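Side-chain contacts in interferon-activable protein 202 (Mus musculus, PDB 4L5R), which binds double-stranded DNA without sequence specificity through its first HIN-200 domain and restrains the AIM2 inflammasome, probably by sequestering cytoplasmic DNA: residues A40-E45 / E60-N65; S114-L119 / T123-V128; F143-N148 / D169-F174. All coordinates share one frame; numbering follows the deposited sequence. Where two conformers were deposited one is given.

Contact 1: A40-E45 / E60-N65; sequences ATVATE and EKFTEN
Ala40 and Phe62 mark the nearest backbone approach, their CA atoms 7.7 Å apart, where the end of strand 35-43 faces the irregular loop that leads from strand 48-53 to strand 67-76. Phe62 sits at the centre of an inverse gamma turn (phi -88°, psi 67°), and its CB is directed at the strand. The CD2 and CE2 atoms of its ring do the touching: CD2 lies 3.7 Å from Ala40 CB, and CE2 lies 3.9 Å from Val42 CG1. Both methyls approach the ring at a slant. Val42 presents CG1 because that branch stands anti to its own carbonyl carbon, beside the backbone N, while CG2 occupies the position between N and C. Thr41, between the two partners, directs its CB away from the loop, and its OG1 bonds to Arg50 NH1. The ring of Phe62 also meets Phe38 edge-to-face and rests on Val53, which ties the loop to the neighbouring strand 48-53. Residues 37-44 are required for homomultimerization, and Ala40 and Val42, which belong to that region, here turn their side chains toward the loop, which lies on a strand of the domain's first OB-fold barrel. The buried area is small, 100 Å² in total, and all three touching residues are buried; this contact therefore rests on the fit of one aromatic ring against two aliphatic groups, and between the segments no hydrogen bond adds direction.

Contact 2: S114-L119 / T123-V128; sequences SKIKEL and TLIYGV
Ile125 meets two side chains of segment 114-119: its CD1 touches both, and its CG2 meets Ile116 alone. CG2 lies 4.0 Å from Ile116 CD1, while CD1 of Ile125 touches Leu119 CD1 at 3.9 Å and Ile116 CG2 at 4.0 Å. The torsions account for these placements. In Ile125, CG2 stands opposite the backbone N and CG1 opposite the carbonyl carbon (chi1 -56°); chi2 of -57° then folds CD1 away from the extended form and sets it against both Ile116 CG2 and Leu119 CD1. Ile116 is the extended counterpart: chi2 of 168° carries CD1 outward, and although its CB is not aimed at the strand, the tip closes the distance. The two isoleucines thus meet through a pair of methyl contacts, CD1 on CG2 in each direction. Leu119 ends a type I beta turn that starts at Ile116, its N hydrogen-bonded to Ile116 O at 3.0 Å, and this turn brings its CB round to face the strand. Its CD1 reaches Thr123 CG2 at 3.9 Å as well as Ile125, the leucine and threonine side chains crossing at about a right angle. Thr123 divides its two branches by chemistry: CG2 joins the apolar contact, whereas OG1 hydrogen-bonds to Asp120 O in the short connection between the segments. Outside the pair, Leu111 adds to the packing on Ile116, and Leu178 of strand 176-179 to that on Leu119. Ile116 and Ile125 are buried, Leu119 and Thr123 partly exposed. With no hydrogen bond between the segments, the turn is laid by methyl packing against the start of strand 124-136, in the second OB-fold barrel of this HIN-200 domain, and the one polar group among the touching side chains is engaged locally.

Contact 3: F143-N148 / D169-F174; sequences FKIKDN and DKLQLF
Leu171 CD2 sits over the centre of the Phe143 ring, 3.8 Å from the centroid and 11° off the ring normal, a CH-pi contact on one face. The same methyl lies 3.9 Å from Ile145 CG2, so a single carbon is shared by Phe143 and Ile145. Leu171 reaches their strand because its CG lies opposite the backbone N (chi1 -167°), and its CD1 lies 4.1 Å from Phe143 CE2, on the same face. Looser is the meeting of Ile145 CD1 and Leu173 CD1, which point tip to tip at 4.2 Å. All four residues are buried, and Ile195 also touches Phe143, Leu171 and Leu173. An alanine in place of Phe143 removes the ring under Leu171 CD2 and is likely to leave a gap between the strands. The solvent side is polar: Lys144, between Phe143 and Ile145 in sequence, forms a salt bridge with Glu132, and exposed Lys170 stands beyond Leu171 without reaching segment 143-148. Strands 143-146 and 171-174 run at 99° to each other with axes 9.9 Å apart, too far for direct strand pairing; both pair instead with strand 124-136. Nearly perpendicular strands meeting through an apolar interior, in a strongly curved sheet, are characteristic of the small OB-fold barrel, here the second of the two in this HIN-200 domain.

In the fold
The touching residues of contacts 1 and 3 are all buried, those of contact 2 only in part. All rely on apolar packing without hydrogen bonds between segments, but the partners differ: contact 1 sets a loop phenylalanine against a strand, contact 2 joins aliphatic groups of turn and strand, and contact 3 places a leucine methyl over a ring. Contact 1 lays its loop on a strand of the first sheet, its centre about 23 to 24 Å from the others. Contacts 2 and 3 both use strands of the second sheet, where Gly127 O and Leu173 N, 2.7 Å apart, probably hydrogen-bond. Their nearest atoms lie about 6 Å from bound DNA, against about 16 Å for contact 1.

Contact 1: A40-E45 / E60-N65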
# COMPACT_ATOMS: atom_id res chain seq x y z
N ALA A 40 -5.23 -0.79 1.54
CA ALA A 40 -6.38 -0.61 0.70
C ALA A 40 -6.09 0.50 -0.30
O ALA A 40 -5.11 1.25 -0.14
CB ALA A 40 -7.63 -0.29 1.55
N THR A 41 -6.91 0.56 -1.34
CA THR A 41 -6.90 1.67 -2.32
C THR A 41 -8.33 2.19 -2.40
O THR A 41 -9.29 1.40 -2.45
CB THR A 41 -6.44 1.17 -3.69
OG1 THR A 41 -5.08 0.72 -3.60
CG2 THR A 41 -6.50 2.30 -4.72
N VAL A 42 -8.48 3.51 -2.39
CA VAL A 42 -9.78 4.15 -2.48
C VAL A 42 -9.67 5.29 -3.49
O VAL A 42 -8.56 5.68 -3.85
CB VAL A 42 -10.22 4.73 -1.14
CG1 VAL A 42 -10.25 3.62 -0.06
CG2 VAL A 42 -9.28 5.88 -0.72
N ALA A 43 -10.81 5.82 -3.91
CA ALA A 43 -10.81 6.88 -4.90
C ALA A 43 -11.86 7.94 -4.60
O ALA A 43 -12.95 7.63 -4.10
CB ALA A 43 -11.01 6.31 -6.31
N THR A 44 -11.51 9.19 -4.88
CA THR A 44 -12.48 10.27 -4.89
C THR A 44 -12.73 10.62 -6.35
O THR A 44 -12.23 9.94 -7.24
CB THR A 44 -11.96 11.51 -4.13
OG1 THR A 44 -10.84 12.06 -4.82
CG2 THR A 44 -11.54 11.13 -2.69
N GLU A 45 -13.47 11.68 -6.61
CA GLU A 45 -13.66 12.11 -7.99
C GLU A 45 -12.36 12.67 -8.59
O GLU A 45 -12.20 12.73 -9.82
CB GLU A 45 -14.80 13.15 -8.06
CG GLU A 45 -15.37 13.33 -9.45
CD GLU A 45 -16.70 14.06 -9.44
OE1 GLU A 45 -17.38 14.04 -10.49
OE2 GLU A 45 -17.06 14.63 -8.39
N GLU A 60 -14.48 -4.92 7.68
CA GLU A 60 -15.79 -5.18 7.09
C GLU A 60 -16.34 -3.99 6.30
O GLU A 60 -17.17 -4.16 5.41
CB GLU A 60 -16.79 -5.63 8.17
CG GLU A 60 -17.08 -4.56 9.21
CD GLU A 60 -17.87 -5.09 10.40
OE1 GLU A 60 -18.40 -6.22 10.31
OE2 GLU A 60 -17.97 -4.37 11.42
N LYS A 61 -15.86 -2.79 6.61
CA LYS A 61 -16.31 -1.58 5.93
C LYS A 61 -15.57 -1.33 4.61
O LYS A 61 -16.08 -0.63 3.73
CB LYS A 61 -16.16 -0.36 6.84
CG LYS A 61 -17.22 -0.29 7.94
CD LYS A 61 -16.93 0.81 8.95
CE LYS A 61 -17.98 0.85 10.06
NZ LYS A 61 -19.28 1.44 9.58
N PHE A 62 -14.38 -1.90 4.46
CA PHE A 62 -13.62 -1.67 3.24
C PHE A 62 -13.97 -2.68 2.15
O PHE A 62 -13.16 -3.53 1.77
CB PHE A 62 -12.12 -1.63 3.53
CG PHE A 62 -11.63 -0.27 3.94
CD1 PHE A 62 -11.91 0.22 5.21
CD2 PHE A 62 -10.93 0.53 3.05
CE1 PHE A 62 -11.48 1.49 5.58
CE2 PHE A 62 -10.49 1.79 3.42
CZ PHE A 62 -10.77 2.28 4.68
N THR A 63 -15.20 -2.57 1.67
CA THR A 63 -15.76 -3.48 0.68
C THR A 63 -15.67 -2.87 -0.72
O THR A 63 -16.03 -1.70 -0.92
CB THR A 63 -17.24 -3.77 0.99
OG1 THR A 63 -17.35 -4.38 2.28
CG2 THR A 63 -17.84 -4.70 -0.06
N GLU A 64 -15.22 -3.67 -1.68
CA GLU A 64 -15.11 -3.22 -3.06
C GLU A 64 -16.36 -2.48 -3.55
O GLU A 64 -17.48 -2.97 -3.38
CB GLU A 64 -14.80 -4.40 -3.98
CG GLU A 64 -14.71 -4.04 -5.46
N ASN A 65 -16.15 -1.30 -4.12
CA ASN A 65 -17.18 -0.50 -4.77
C ASN A 65 -18.16 0.20 -3.83
O ASN A 65 -19.08 0.87 -4.28
CB ASN A 65 -17.93 -1.33 -5.83
CG ASN A 65 -17.01 -1.82 -6.93
OD1 ASN A 65 -16.03 -1.15 -7.28
ND2 ASN A 65 -17.30 -3.00 -7.46

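Contact 2: S114-L119 / T123-V128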
# COMPACT_ATOMS: atom_id res chain seq x y z
N SER A 114 11.90 1.74 -14.84
CA SER A 114 12.83 2.82 -15.13
C SER A 114 12.32 4.12 -14.50
O SER A 114 13.11 4.91 -13.99
CB SER A 114 13.13 2.95 -16.64
OG SER A 114 11.98 3.28 -17.38
N LYS A 115 11.00 4.33 -14.49
CA LYS A 115 10.43 5.53 -13.88
C LYS A 115 10.50 5.47 -12.35
O LYS A 115 10.72 6.48 -11.68
CB LYS A 115 8.98 5.76 -14.34
CG LYS A 115 8.84 6.32 -15.76
CD LYS A 115 9.36 7.75 -15.86
N ILE A 116 10.30 4.28 -11.79
CA ILE A 116 10.42 4.12 -10.35
C ILE A 116 11.79 4.59 -9.87
O ILE A 116 11.89 5.31 -8.86
CB ILE A 116 10.14 2.66 -9.92
CG1 ILE A 116 8.63 2.37 -9.99
CG2 ILE A 116 10.67 2.40 -8.51
CD1 ILE A 116 8.28 0.88 -9.88
N LYS A 117 12.83 4.23 -10.63
CA LYS A 117 14.21 4.52 -10.25
C LYS A 117 14.53 6.01 -10.17
O LYS A 117 15.50 6.42 -9.53
CB LYS A 117 15.19 3.81 -11.19
CG LYS A 117 15.20 2.27 -11.04
CD LYS A 117 16.20 1.63 -12.01
CE LYS A 117 16.27 0.12 -11.83
NZ LYS A 117 17.28 -0.51 -12.73
N GLU A 118 13.70 6.83 -10.81
CA GLU A 118 13.94 8.28 -10.82
C GLU A 118 13.31 9.00 -9.62
O GLU A 118 13.58 10.19 -9.41
CB GLU A 118 13.42 8.88 -12.13
CG GLU A 118 14.12 8.33 -13.37
N LEU A 119 12.49 8.29 -8.85
CA LEU A 119 11.83 8.90 -7.70
C LEU A 119 12.83 9.13 -6.56
O LEU A 119 13.93 8.59 -6.59
CB LEU A 119 10.65 8.05 -7.22
CG LEU A 119 9.57 7.80 -8.28
CD1 LEU A 119 8.46 6.94 -7.71
CD2 LEU A 119 9.03 9.13 -8.81
N THR A 123 10.69 6.97 -1.16
CA THR A 123 9.37 6.91 -1.78
C THR A 123 8.75 5.52 -1.63
O THR A 123 9.41 4.51 -1.86
CB THR A 123 9.40 7.31 -3.27
OG1 THR A 123 9.94 8.63 -3.41
CG2 THR A 123 8.01 7.27 -3.88
N LEU A 124 7.48 5.47 -1.24
CA LEU A 124 6.79 4.20 -1.10
C LEU A 124 6.29 3.70 -2.44
O LEU A 124 5.65 4.44 -3.19
CB LEU A 124 5.63 4.32 -0.12
CG LEU A 124 6.08 4.66 1.30
CD1 LEU A 124 4.89 4.76 2.25
CD2 LEU A 124 7.10 3.61 1.78
N ILE A 125 6.59 2.44 -2.73
CA ILE A 125 6.30 1.87 -4.03
C ILE A 125 5.29 0.74 -3.92
O ILE A 125 5.41 -0.15 -3.08
CB ILE A 125 7.59 1.30 -4.67
CG1 ILE A 125 8.66 2.40 -4.77
CG2 ILE A 125 7.29 0.68 -6.02
CD1 ILE A 125 8.22 3.66 -5.56
N TYR A 126 4.32 0.76 -4.83
CA TYR A 126 3.31 -0.27 -4.88
C TYR A 126 3.23 -0.71 -6.32
O TYR A 126 3.39 0.11 -7.22
CB TYR A 126 1.93 0.31 -4.53
CG TYR A 126 1.72 0.75 -3.10
CD1 TYR A 126 2.38 1.86 -2.59
CD2 TYR A 126 0.81 0.09 -2.28
CE1 TYR A 126 2.16 2.28 -1.29
CE2 TYR A 126 0.58 0.51 -0.98
CZ TYR A 126 1.26 1.60 -0.49
OH TYR A 126 1.04 2.02 0.80
N GLY A 127 2.93 -1.99 -6.55
CA GLY A 127 2.74 -2.44 -7.92
C GLY A 127 2.77 -3.94 -8.11
O GLY A 127 3.03 -4.68 -7.16
N VAL A 128 2.51 -4.37 -9.34
CA VAL A 128 2.52 -5.78 -9.71
C VAL A 128 3.61 -5.94 -10.77
O VAL A 128 3.64 -5.20 -11.77
CB VAL A 128 1.18 -6.18 -10.34
CG1 VAL A 128 1.20 -7.63 -10.80
CG2 VAL A 128 0.02 -5.90 -9.37

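Contact 3: F143-N148 / D169-F174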
# COMPACT_ATOMS: atom_id res chain seq x y z
N PHE A 143 14.33 -10.73 -4.61
CA PHE A 143 13.72 -11.00 -5.89
C PHE A 143 14.42 -10.12 -6.91
O PHE A 143 14.90 -9.04 -6.57
CB PHE A 143 12.25 -10.57 -5.91
CG PHE A 143 11.36 -11.31 -4.95
CD1 PHE A 143 11.24 -10.88 -3.64
CD2 PHE A 143 10.63 -12.41 -5.36
CE1 PHE A 143 10.41 -11.53 -2.75
CE2 PHE A 143 9.79 -13.08 -4.46
CZ PHE A 143 9.69 -12.64 -3.16
N LYS A 144 14.49 -10.59 -8.14
CA LYS A 144 14.77 -9.70 -9.26
C LYS A 144 13.46 -9.58 -10.00
O LYS A 144 12.96 -10.57 -10.55
CB LYS A 144 15.85 -10.31 -10.16
CG LYS A 144 16.17 -9.47 -11.38
CD LYS A 144 17.25 -10.17 -12.22
CE LYS A 144 17.57 -9.39 -13.48
NZ LYS A 144 18.60 -10.11 -14.31
N ILE A 145 12.86 -8.39 -9.97
CA ILE A 145 11.64 -8.17 -10.72
C ILE A 145 11.95 -7.37 -11.99
O ILE A 145 12.98 -6.73 -12.09
CB ILE A 145 10.57 -7.45 -9.89
CG1 ILE A 145 11.08 -6.10 -9.37
CG2 ILE A 145 10.12 -8.34 -8.72
CD1 ILE A 145 9.95 -5.18 -8.78
N LYS A 146 11.05 -7.43 -12.96
CA LYS A 146 11.30 -6.79 -14.24
C LYS A 146 10.00 -6.41 -14.93
O LYS A 146 8.94 -6.95 -14.62
CB LYS A 146 12.08 -7.74 -15.15
CG LYS A 146 11.30 -8.99 -15.52
CD LYS A 146 12.01 -9.77 -16.61
CE LYS A 146 11.25 -11.04 -16.96
NZ LYS A 146 11.89 -11.78 -18.09
N ASP A 147 10.10 -5.47 -15.86
CA ASP A 147 9.06 -5.25 -16.84
C ASP A 147 9.76 -5.29 -18.21
O ASP A 147 10.93 -5.67 -18.29
CB ASP A 147 8.28 -3.95 -16.57
CG ASP A 147 9.18 -2.71 -16.48
OD1 ASP A 147 10.22 -2.65 -17.17
OD2 ASP A 147 8.82 -1.77 -15.72
N ASN A 148 9.05 -4.91 -19.26
CA ASN A 148 9.58 -5.02 -20.61
C ASN A 148 10.89 -4.26 -20.84
O ASN A 148 11.66 -4.60 -21.74
CB ASN A 148 8.53 -4.59 -21.64
CG ASN A 148 7.81 -3.31 -21.23
OD1 ASN A 148 8.41 -2.38 -20.69
ND2 ASN A 148 6.50 -3.25 -21.49
N ASP A 169 4.03 -16.96 -10.38
CA ASP A 169 3.22 -15.80 -10.00
C ASP A 169 3.91 -14.49 -10.33
O ASP A 169 5.13 -14.38 -10.25
CB ASP A 169 2.94 -15.81 -8.49
CG ASP A 169 1.87 -16.80 -8.08
OD1 ASP A 169 1.23 -17.39 -8.98
OD2 ASP A 169 1.66 -16.98 -6.86
N LYS A 170 3.13 -13.48 -10.69
CA LYS A 170 3.63 -12.12 -10.63
C LYS A 170 3.66 -11.72 -9.16
O LYS A 170 2.93 -12.29 -8.34
CB LYS A 170 2.74 -11.15 -11.41
CG LYS A 170 2.48 -11.56 -12.85
CD LYS A 170 2.06 -10.35 -13.67
CE LYS A 170 1.20 -10.74 -14.86
NZ LYS A 170 0.94 -9.57 -15.76
N LEU A 171 4.52 -10.77 -8.82
CA LEU A 171 4.66 -10.31 -7.46
C LEU A 171 3.94 -8.99 -7.25
O LEU A 171 4.20 -8.03 -7.97
CB LEU A 171 6.14 -10.08 -7.18
CG LEU A 171 6.52 -9.88 -5.73
CD1 LEU A 171 6.19 -11.18 -4.99
CD2 LEU A 171 8.01 -9.55 -5.65
N GLN A 172 3.05 -8.95 -6.26
CA GLN A 172 2.40 -7.70 -5.88
C GLN A 172 3.06 -7.10 -4.64
O GLN A 172 3.16 -7.75 -3.60
CB GLN A 172 0.90 -7.89 -5.63
CG GLN A 172 0.19 -6.56 -5.51
CD GLN A 172 -1.32 -6.66 -5.69
OE1 GLN A 172 -1.91 -7.74 -5.55
NE2 GLN A 172 -1.95 -5.54 -6.01
N LEU A 173 3.52 -5.87 -4.76
CA LEU A 173 4.21 -5.21 -3.67
C LEU A 173 3.34 -4.11 -3.10
O LEU A 173 2.74 -3.34 -3.87
CB LEU A 173 5.50 -4.57 -4.18
CG LEU A 173 6.52 -5.47 -4.87
CD1 LEU A 173 7.71 -4.65 -5.30
CD2 LEU A 173 6.94 -6.56 -3.90
N PHE A 174 3.29 -4.01 -1.77
CA PHE A 174 2.65 -2.89 -1.10
C PHE A 174 3.65 -2.19 -0.19
O PHE A 174 4.28 -2.83 0.68
CB PHE A 174 1.44 -3.35 -0.23
CG PHE A 174 0.38 -4.10 -0.99
CD1 PHE A 174 0.62 -5.38 -1.47
CD2 PHE A 174 -0.86 -3.53 -1.22
CE1 PHE A 174 -0.36 -6.08 -2.16
CE2 PHE A 174 -1.85 -4.22 -1.91
CZ PHE A 174 -1.60 -5.50 -2.38